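Local coordinates for protein Gp26 (PDB 4JZ5) that probably hydrolyses glycosidic bonds in the peptidoglycan of the Listeria cell wall, acting as a phage endolysin through a glycosyl hydrolase family 25 catalytic domain, at residues 44-54 / 74-83; 188-196 / 207-216. One frame throughout, in Å; residues are numbered along the deposited sequence. Where two conformers were deposited one is given.

Overall arrangement
After strand 25-28, the chain runs through strand 46-53, then helix 62-72, and returns as strand 76-81, parallel to 46-53; interaction 1 closes this loop of 19 intervening residues. Strands 114-117, 147-152 and 169-172 then continue the parallel run to strand 191-195. Interaction 2 closes a second, shorter loop of 10 residues, bringing strand 206-211 back antiparallel. The two loops follow in series, neither nesting nor crossing. The centres of interactions 1 and 2 lie about 14 Å apart and the nearest atoms of interactions 1 and 2 about 5 Å apart, without touching. Strand 25-28 pairs with both 46-53 and 206-211, so it lies between the interactions and completes the strand circuit of the barrel.

Interaction 1: residues 44-54 / 74-83; sequences VGFVVIRSSNG and MPFGLYHYAL
Tyr79 packs against Arg50 on the neighbouring parallel strand, and its side chain can be followed outward. Tyr79 CB lies 4.0 Å from Val48 CG1. A chi1 of 76° sets CG between the backbone N and the carbonyl carbon, carrying the ring across to the partner strand. Tyr79 CD2 then reaches Ile49 O at 3.7 Å and Tyr79 CE2 reaches Arg50 N at 3.5 Å. Tyr79 CZ meets Arg50 CB, also at 3.5 Å, and OH ends beside that same carbon. Arg50 CA sits over one ring face, 18° off the normal, as a CH-pi contact, while the guanidinium goes on to a salt bridge with Asp59.

Alternating backbone bonds zip the strands, among them Ile49 N to Gly77 O at 2.9 Å. Arg50 pairs with Tyr79 but Asn53 with Tyr81, so 46-53 carries one extra residue there, a beta bulge. Beyond it, His80 NE2 donates nearly straight to Gly54 O (3.2 Å, 171°), in the imidazole plane but above the carbonyl plane. On the face bearing Phe76, Ile49 CG1 and Leu78 CD2 press together at 3.4 Å, tighter than usual, beneath helices 62-72 and 87-106. The parallel pair with helix 62-72 between is a beta-alpha-beta unit of the family 25 barrel.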
loop_
_atom_site.group_PDB
_atom_site.type_symbol
_atom_site.label_atom_id
_atom_site.label_comp_id
_atom_site.label_asym_id
_atom_site.label_seq_id
_atom_site.Cartn_x
_atom_site.Cartn_y
_atom_site.Cartn_z
ATOM N N VAL A 44 -2.041 9.937 -12.782
ATOM C CA VAL A 44 -1.942 9.229 -11.513
ATOM C C VAL A 44 -1.928 10.214 -10.365
ATOM O O VAL A 44 -1.118 11.142 -10.357
ATOM C CB VAL A 44 -0.676 8.366 -11.468
ATOM C CG1 VAL A 44 -0.523 7.705 -10.101
ATOM C CG2 VAL A 44 -0.697 7.318 -12.579
ATOM N N GLY A 45 -2.820 10.026 -9.391
ATOM C CA GLY A 45 -2.920 10.949 -8.273
ATOM C C GLY A 45 -2.059 10.638 -7.061
ATOM O O GLY A 45 -1.798 11.513 -6.241
ATOM N N PHE A 46 -1.669 9.375 -6.917
ATOM C CA PHE A 46 -0.912 8.911 -5.761
ATOM C C PHE A 46 -0.305 7.559 -6.121
ATOM O O PHE A 46 -0.858 6.817 -6.930
ATOM C CB PHE A 46 -1.851 8.736 -4.559
ATOM C CG PHE A 46 -1.155 8.576 -3.230
ATOM C CD1 PHE A 46 -0.656 9.687 -2.574
ATOM C CD2 PHE A 46 -1.032 7.350 -2.613
ATOM C CE1 PHE A 46 -0.019 9.573 -1.339
ATOM C CE2 PHE A 46 -0.404 7.242 -1.369
ATOM C CZ PHE A 46 0.090 8.355 -0.733
ATOM N N VAL A 47 0.828 7.244 -5.515
ATOM C CA VAL A 47 1.480 5.953 -5.693
ATOM C C VAL A 47 1.833 5.383 -4.328
ATOM O O VAL A 47 2.343 6.098 -3.474
ATOM C CB VAL A 47 2.755 6.078 -6.556
ATOM C CG1 VAL A 47 3.469 4.735 -6.701
ATOM C CG2 VAL A 47 2.416 6.645 -7.927
ATOM N N VAL A 48 1.567 4.099 -4.118
ATOM C CA VAL A 48 2.036 3.395 -2.934
ATOM C C VAL A 48 3.156 2.448 -3.355
ATOM O O VAL A 48 2.996 1.686 -4.299
ATOM C CB VAL A 48 0.920 2.585 -2.248
ATOM C CG1 VAL A 48 1.317 2.307 -0.794
ATOM C CG2 VAL A 48 -0.413 3.324 -2.303
ATOM N N ILE A 49 4.295 2.496 -2.670
ATOM C CA ILE A 49 5.421 1.650 -3.016
ATOM C C ILE A 49 5.691 0.643 -1.922
ATOM O O ILE A 49 5.516 0.920 -0.736
ATOM C CB ILE A 49 6.699 2.456 -3.346
ATOM C CG1 ILE A 49 7.324 3.093 -2.113
ATOM C CG2 ILE A 49 6.390 3.512 -4.390
ATOM C CD1 ILE A 49 8.542 3.936 -2.413
ATOM N N ARG A 50 6.133 -0.545 -2.308
ATOM C CA ARG A 50 6.430 -1.596 -1.337
ATOM C C ARG A 50 7.703 -1.278 -0.569
ATOM O O ARG A 50 8.738 -1.001 -1.174
ATOM C CB ARG A 50 6.582 -2.954 -2.016
ATOM C CG ARG A 50 6.618 -4.106 -1.013
ATOM C CD ARG A 50 6.496 -5.467 -1.667
ATOM N NE ARG A 50 7.733 -5.848 -2.333
ATOM C CZ ARG A 50 7.941 -7.031 -2.900
ATOM N NH1 ARG A 50 6.993 -7.957 -2.888
ATOM N NH2 ARG A 50 9.105 -7.284 -3.478
ATOM N N SER A 51 7.632 -1.348 0.760
ATOM C CA SER A 51 8.774 -1.076 1.611
ATOM C C SER A 51 9.664 -2.283 1.849
ATOM O O SER A 51 10.888 -2.161 1.901
ATOM C CB SER A 51 8.296 -0.566 2.967
ATOM O OG SER A 51 7.473 -1.505 3.643
ATOM N N SER A 52 9.041 -3.446 2.026
ATOM C CA SER A 52 9.704 -4.561 2.665
ATOM C C SER A 52 8.814 -5.795 2.608
ATOM O O SER A 52 7.592 -5.688 2.515
ATOM C CB SER A 52 10.023 -4.210 4.124
ATOM O OG SER A 52 8.989 -3.448 4.729
ATOM N N ASN A 53 9.465 -6.948 2.672
ATOM C CA ASN A 53 8.840 -8.257 2.813
ATOM C C ASN A 53 9.264 -8.820 4.156
ATOM O O ASN A 53 10.412 -9.255 4.325
ATOM C CB ASN A 53 9.338 -9.224 1.739
ATOM C CG ASN A 53 8.720 -8.986 0.379
ATOM O OD1 ASN A 53 7.964 -8.043 0.168
ATOM N ND2 ASN A 53 9.045 -9.856 -0.561
ATOM N N GLY A 54 8.351 -8.807 5.121
ATOM C CA GLY A 54 8.693 -9.239 6.464
ATOM C C GLY A 54 9.921 -8.523 7.003
ATOM O O GLY A 54 10.129 -7.341 6.750
ATOM N N MET A 74 5.450 13.526 -7.192
ATOM C CA MET A 74 4.293 12.638 -7.059
ATOM C C MET A 74 4.115 12.269 -5.598
ATOM O O MET A 74 5.018 11.684 -5.011
ATOM C CB MET A 74 4.498 11.374 -7.876
ATOM C CG MET A 74 3.402 10.343 -7.686
ATOM S SD MET A 74 1.781 10.797 -8.321
ATOM C CE MET A 74 2.104 10.683 -10.091
ATOM N N PRO A 75 2.952 12.575 -5.012
ATOM C CA PRO A 75 2.743 12.143 -3.625
ATOM C C PRO A 75 2.727 10.622 -3.538
ATOM O O PRO A 75 2.239 9.941 -4.436
ATOM C CB PRO A 75 1.391 12.758 -3.255
ATOM C CG PRO A 75 0.714 13.016 -4.540
ATOM C CD PRO A 75 1.789 13.303 -5.548
ATOM N N PHE A 76 3.284 10.088 -2.458
ATOM C CA PHE A 76 3.375 8.657 -2.333
ATOM C C PHE A 76 3.367 8.196 -0.890
ATOM O O PHE A 76 3.574 8.949 0.048
ATOM C CB PHE A 76 4.623 8.127 -3.087
ATOM C CG PHE A 76 5.923 8.317 -2.354
ATOM C CD1 PHE A 76 6.606 9.515 -2.431
ATOM C CD2 PHE A 76 6.467 7.288 -1.592
ATOM C CE1 PHE A 76 7.801 9.700 -1.759
ATOM C CE2 PHE A 76 7.670 7.460 -0.926
ATOM C CZ PHE A 76 8.336 8.678 -1.011
ATOM N N GLY A 77 3.102 6.911 -0.748
ATOM C CA GLY A 77 3.120 6.217 0.519
ATOM C C GLY A 77 3.843 4.891 0.409
ATOM O O GLY A 77 4.335 4.526 -0.657
ATOM N N LEU A 78 3.877 4.143 1.509
ATOM C CA LEU A 78 4.582 2.858 1.579
ATOM C C LEU A 78 3.653 1.760 2.046
ATOM O O LEU A 78 2.775 2.015 2.879
ATOM C CB LEU A 78 5.721 2.885 2.597
ATOM C CG LEU A 78 6.754 3.994 2.463
ATOM C CD1 LEU A 78 7.803 3.836 3.549
ATOM C CD2 LEU A 78 7.404 4.069 1.103
ATOM N N TYR A 79 3.863 0.534 1.570
ATOM C CA TYR A 79 3.173 -0.613 2.136
ATOM C C TYR A 79 4.164 -1.724 2.446
ATOM O O TYR A 79 5.069 -2.019 1.669
ATOM C CB TYR A 79 2.030 -1.114 1.221
ATOM C CG TYR A 79 2.448 -1.910 -0.003
ATOM C CD1 TYR A 79 2.606 -3.292 0.062
ATOM C CD2 TYR A 79 2.640 -1.296 -1.237
ATOM C CE1 TYR A 79 2.961 -4.038 -1.047
ATOM C CE2 TYR A 79 3.005 -2.040 -2.361
ATOM C CZ TYR A 79 3.152 -3.411 -2.253
ATOM O OH TYR A 79 3.519 -4.174 -3.338
ATOM N N HIS A 80 3.946 -2.371 3.588
ATOM C CA HIS A 80 4.755 -3.479 4.062
ATOM C C HIS A 80 4.035 -4.797 3.837
ATOM O O HIS A 80 2.878 -4.935 4.236
ATOM C CB HIS A 80 4.985 -3.326 5.566
ATOM C CG HIS A 80 5.728 -4.472 6.161
ATOM N ND1 HIS A 80 5.159 -5.489 6.899
ATOM C CD2 HIS A 80 7.041 -4.751 6.067
ATOM C CE1 HIS A 80 6.119 -6.335 7.254
ATOM N NE2 HIS A 80 7.262 -5.909 6.751
ATOM N N TYR A 81 4.709 -5.761 3.209
ATOM C CA TYR A 81 4.148 -7.087 2.997
ATOM C C TYR A 81 4.439 -7.942 4.225
ATOM O O TYR A 81 5.590 -8.315 4.494
ATOM C CB TYR A 81 4.722 -7.743 1.727
ATOM C CG TYR A 81 3.995 -9.023 1.398
ATOM C CD1 TYR A 81 4.338 -10.218 2.014
ATOM C CD2 TYR A 81 2.914 -9.023 0.533
ATOM C CE1 TYR A 81 3.656 -11.384 1.737
ATOM C CE2 TYR A 81 2.227 -10.200 0.245
ATOM C CZ TYR A 81 2.592 -11.360 0.873
ATOM O OH TYR A 81 1.905 -12.524 0.600
ATOM N N ALA A 82 3.396 -8.224 4.991
ATOM C CA ALA A 82 3.545 -8.878 6.284
ATOM C C ALA A 82 3.828 -10.371 6.207
ATOM O O ALA A 82 3.187 -11.089 5.439
ATOM C CB ALA A 82 2.290 -8.675 7.091
ATOM N N LEU A 83 4.750 -10.815 7.055
ATOM C CA LEU A 83 5.107 -12.222 7.202
ATOM C C LEU A 83 5.307 -12.577 8.679
ATOM O O LEU A 83 5.990 -13.540 9.007
ATOM C CB LEU A 83 6.390 -12.515 6.431
ATOM C CG LEU A 83 6.233 -12.404 4.914
ATOM C CD1 LEU A 83 7.582 -12.418 4.213
ATOM C CD2 LEU A 83 5.343 -13.505 4.373
#

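Interaction 2: residues 188-196 / 207-216; sequences PYDLWQYTS and VDMNTCSSDI
In Tyr194, a chi1 of 61° places the ring between the backbone N and the carbonyl carbon, laying it over the opposite strand beside Met209. The Met209 chain runs outward and bends at its last torsion, and Met209 CE ends 3.3 Å from Tyr194 OH. Closer to the backbone, Tyr194 CZ meets Met209 CB at 3.5 Å, and Met209 O stands above one face of the same ring, offset toward its rim.

That crossing coincides with a break in pairing. Gln193 faces Asn210, whereas Thr195 faces Met209, so Tyr194 is the additional residue of a beta bulge. The backbone bonds follow the shift: Tyr194 N donates to Met209 O at 2.9 Å, and Met209 N to Thr195 O at 3.1 Å. Before the bulge, Trp192 and Thr211 exchange a pair of N-H to O bonds, while their side chains run alongside each other with CE3 of Trp192 3.6 Å from CG2 of Thr211.

On the other face, Gln193 and Asn210 lie side by side with amide planes 43° apart, and their polar ends are held by residues outside the two segments. Tyr174 and Tyr150 bond OE1 of Gln193, and Asp27 its NE2; Trp170 and Val25 O hold the Asn210 amide.

At one end, a water links Asp190 O to Ser213 N; Ser213 is the N-cap of the helix beginning at Ser214, Ser213 OG accepting from Ile216 N at 3.1 Å. At the other, a second water bridges Ser196 O and Asp208 OD1. With strand axes at 139°, this is a bulged antiparallel pair: strand 206-211 runs antiparallel to both 191-195 and 25-28 and so closes the otherwise parallel strand circuit, consistent with the family 25 beta/alpha barrel.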
loop_
_atom_site.group_PDB
_atom_site.type_symbol
_atom_site.label_atom_id
_atom_site.label_comp_id
_atom_site.label_asym_id
_atom_site.label_seq_id
_atom_site.Cartn_x
_atom_site.Cartn_y
_atom_site.Cartn_z
ATOM N N PRO A 188 -17.345 -2.569 2.145
ATOM C CA PRO A 188 -16.989 -1.168 1.904
ATOM C C PRO A 188 -15.487 -0.977 1.790
ATOM O O PRO A 188 -14.701 -1.673 2.450
ATOM C CB PRO A 188 -17.507 -0.453 3.148
ATOM C CG PRO A 188 -18.580 -1.342 3.669
ATOM C CD PRO A 188 -18.162 -2.735 3.354
ATOM N N TYR A 189 -15.089 -0.032 0.954
ATOM C CA TYR A 189 -13.679 0.268 0.775
ATOM C C TYR A 189 -13.463 1.768 0.744
ATOM O O TYR A 189 -14.370 2.540 0.431
ATOM C CB TYR A 189 -13.156 -0.343 -0.531
ATOM C CG TYR A 189 -13.729 0.304 -1.786
ATOM C CD1 TYR A 189 -13.183 1.462 -2.310
ATOM C CD2 TYR A 189 -14.821 -0.250 -2.439
ATOM C CE1 TYR A 189 -13.702 2.063 -3.433
ATOM C CE2 TYR A 189 -15.354 0.348 -3.569
ATOM C CZ TYR A 189 -14.780 1.492 -4.069
ATOM O OH TYR A 189 -15.305 2.094 -5.191
ATOM N N ASP A 190 -12.237 2.174 1.060
ATOM C CA ASP A 190 -11.779 3.534 0.813
ATOM C C ASP A 190 -10.963 3.595 -0.489
ATOM O O ASP A 190 -11.186 4.475 -1.331
ATOM C CB ASP A 190 -10.943 4.045 1.985
ATOM C CG ASP A 190 -11.729 4.140 3.274
ATOM O OD1 ASP A 190 -12.906 4.542 3.212
ATOM O OD2 ASP A 190 -11.168 3.780 4.327
ATOM N N LEU A 191 -10.024 2.672 -0.632
ATOM C CA LEU A 191 -9.232 2.533 -1.852
ATOM C C LEU A 191 -9.470 1.121 -2.391
ATOM O O LEU A 191 -9.367 0.160 -1.641
ATOM C CB LEU A 191 -7.759 2.739 -1.516
ATOM C CG LEU A 191 -6.753 2.739 -2.672
ATOM C CD1 LEU A 191 -7.010 3.867 -3.660
ATOM C CD2 LEU A 191 -5.327 2.834 -2.128
ATOM N N TRP A 192 -9.821 1.001 -3.674
ATOM C CA TRP A 192 -10.156 -0.278 -4.307
ATOM C C TRP A 192 -9.072 -0.631 -5.308
ATOM O O TRP A 192 -8.852 0.102 -6.270
ATOM C CB TRP A 192 -11.504 -0.147 -5.005
ATOM C CG TRP A 192 -11.919 -1.242 -5.951
ATOM C CD1 TRP A 192 -11.577 -2.560 -5.943
ATOM C CD2 TRP A 192 -12.802 -1.060 -7.047
ATOM N NE1 TRP A 192 -12.196 -3.214 -7.000
ATOM C CE2 TRP A 192 -12.959 -2.308 -7.686
ATOM C CE3 TRP A 192 -13.469 0.048 -7.562
ATOM C CZ2 TRP A 192 -13.755 -2.470 -8.823
ATOM C CZ3 TRP A 192 -14.261 -0.115 -8.683
ATOM C CH2 TRP A 192 -14.400 -1.365 -9.296
ATOM N N GLN A 193 -8.380 -1.732 -5.049
ATOM C CA GLN A 193 -7.428 -2.286 -6.015
ATOM C C GLN A 193 -8.204 -3.176 -6.973
ATOM O O GLN A 193 -8.654 -4.253 -6.597
ATOM C CB GLN A 193 -6.331 -3.054 -5.316
ATOM C CG GLN A 193 -5.139 -3.336 -6.200
ATOM C CD GLN A 193 -4.159 -4.208 -5.477
ATOM O OE1 GLN A 193 -4.448 -5.368 -5.188
ATOM N NE2 GLN A 193 -3.021 -3.649 -5.107
ATOM N N TYR A 194 -8.402 -2.680 -8.193
ATOM C CA TYR A 194 -9.362 -3.289 -9.099
ATOM C C TYR A 194 -8.752 -4.199 -10.160
ATOM O O TYR A 194 -9.469 -4.934 -10.834
ATOM C CB TYR A 194 -10.251 -2.229 -9.744
ATOM C CG TYR A 194 -9.557 -1.184 -10.588
ATOM C CD1 TYR A 194 -9.181 -1.459 -11.892
ATOM C CD2 TYR A 194 -9.322 0.095 -10.095
ATOM C CE1 TYR A 194 -8.579 -0.508 -12.665
ATOM C CE2 TYR A 194 -8.726 1.058 -10.877
ATOM C CZ TYR A 194 -8.366 0.759 -12.164
ATOM O OH TYR A 194 -7.776 1.740 -12.930
ATOM N N THR A 195 -7.433 -4.166 -10.312
ATOM C CA THR A 195 -6.753 -5.065 -11.227
ATOM C C THR A 195 -5.290 -5.187 -10.842
ATOM O O THR A 195 -4.729 -4.266 -10.228
ATOM C CB THR A 195 -6.870 -4.567 -12.700
ATOM O OG1 THR A 195 -6.370 -5.552 -13.607
ATOM C CG2 THR A 195 -6.117 -3.270 -12.921
ATOM N N SER A 196 -4.694 -6.317 -11.212
ATOM C CA SER A 196 -3.255 -6.517 -11.122
ATOM C C SER A 196 -2.613 -6.453 -12.508
ATOM O O SER A 196 -1.398 -6.647 -12.632
ATOM C CB SER A 196 -2.938 -7.866 -10.479
ATOM O OG SER A 196 -3.279 -8.962 -11.327
ATOM N N VAL A 207 0.732 -3.615 -13.897
ATOM C CA VAL A 207 0.751 -2.832 -12.690
ATOM C C VAL A 207 -0.615 -2.880 -12.025
ATOM O O VAL A 207 -1.666 -2.890 -12.655
ATOM C CB VAL A 207 1.224 -1.386 -12.963
ATOM C CG1 VAL A 207 0.252 -0.640 -13.835
ATOM C CG2 VAL A 207 1.493 -0.646 -11.651
ATOM N N ASP A 208 -0.577 -2.896 -10.698
ATOM C CA ASP A 208 -1.777 -2.786 -9.880
ATOM C C ASP A 208 -2.371 -1.396 -9.987
ATOM O O ASP A 208 -1.668 -0.382 -9.782
ATOM C CB ASP A 208 -1.450 -3.002 -8.399
ATOM C CG ASP A 208 -1.037 -4.414 -8.052
ATOM O OD1 ASP A 208 -1.255 -5.369 -8.818
ATOM O OD2 ASP A 208 -0.481 -4.582 -6.922
ATOM N N MET A 209 -3.670 -1.335 -10.262
ATOM C CA MET A 209 -4.388 -0.071 -10.365
ATOM C C MET A 209 -5.495 -0.014 -9.345
ATOM O O MET A 209 -6.123 -1.023 -9.018
ATOM C CB MET A 209 -4.941 0.114 -11.764
ATOM C CG MET A 209 -3.826 0.255 -12.777
ATOM S SD MET A 209 -4.414 0.545 -14.449
ATOM C CE MET A 209 -4.875 2.260 -14.458
ATOM N N ASN A 210 -5.716 1.197 -8.844
ATOM C CA ASN A 210 -6.621 1.456 -7.743
ATOM C C ASN A 210 -7.434 2.706 -8.039
ATOM O O ASN A 210 -6.987 3.596 -8.765
ATOM C CB ASN A 210 -5.871 1.695 -6.413
ATOM C CG ASN A 210 -4.863 0.616 -6.077
ATOM O OD1 ASN A 210 -5.157 -0.304 -5.339
ATOM N ND2 ASN A 210 -3.655 0.752 -6.597
ATOM N N THR A 211 -8.614 2.791 -7.428
ATOM C CA THR A 211 -9.403 4.006 -7.507
ATOM C C THR A 211 -10.058 4.300 -6.158
ATOM O O THR A 211 -10.126 3.438 -5.289
ATOM C CB THR A 211 -10.454 3.950 -8.654
ATOM O OG1 THR A 211 -10.982 5.257 -8.879
ATOM C CG2 THR A 211 -11.588 2.998 -8.341
ATOM N N CYS A 212 -10.514 5.539 -6.014
ATOM C CA CYS A 212 -11.092 6.031 -4.778
ATOM C C CYS A 212 -11.758 7.357 -5.070
ATOM O O CYS A 212 -11.612 7.920 -6.160
ATOM C CB CYS A 212 -10.019 6.208 -3.695
ATOM S SG CYS A 212 -8.676 7.360 -4.134
ATOM N N SER A 213 -12.505 7.858 -4.096
ATOM C CA SER A 213 -13.118 9.180 -4.194
ATOM C C SER A 213 -12.061 10.260 -4.116
ATOM O O SER A 213 -10.950 10.044 -3.644
ATOM C CB SER A 213 -14.107 9.388 -3.059
ATOM O OG SER A 213 -13.395 9.495 -1.840
ATOM N N SER A 214 -12.425 11.457 -4.537
ATOM C CA SER A 214 -11.530 12.587 -4.368
ATOM C C SER A 214 -11.197 12.849 -2.888
ATOM O O SER A 214 -10.060 13.214 -2.574
ATOM C CB SER A 214 -12.107 13.810 -5.069
ATOM O OG SER A 214 -12.077 13.567 -6.473
ATOM N N ASP A 215 -12.158 12.646 -1.993
ATOM C CA ASP A 215 -11.893 12.832 -0.570
ATOM C C ASP A 215 -10.818 11.861 -0.073
ATOM O O ASP A 215 -9.944 12.248 0.710
ATOM C CB ASP A 215 -13.165 12.663 0.258
ATOM C CG ASP A 215 -12.931 12.937 1.724
ATOM O OD1 ASP A 215 -12.408 14.027 2.041
ATOM O OD2 ASP A 215 -13.252 12.063 2.554
ATOM N N ILE A 216 -10.872 10.610 -0.518
ATOM C CA ILE A 216 -9.869 9.647 -0.094
ATOM C C ILE A 216 -8.510 9.964 -0.723
ATOM O O ILE A 216 -7.473 9.804 -0.076
ATOM C CB ILE A 216 -10.303 8.200 -0.392
ATOM C CG1 ILE A 216 -11.472 7.804 0.515
ATOM C CG2 ILE A 216 -9.138 7.243 -0.249
ATOM C CD1 ILE A 216 -11.187 7.892 1.994
HETATM O O HOH W 1 -13.302 5.979 -2.053
HETATM O O HOH W 2 0.684 -6.153 -10.835
#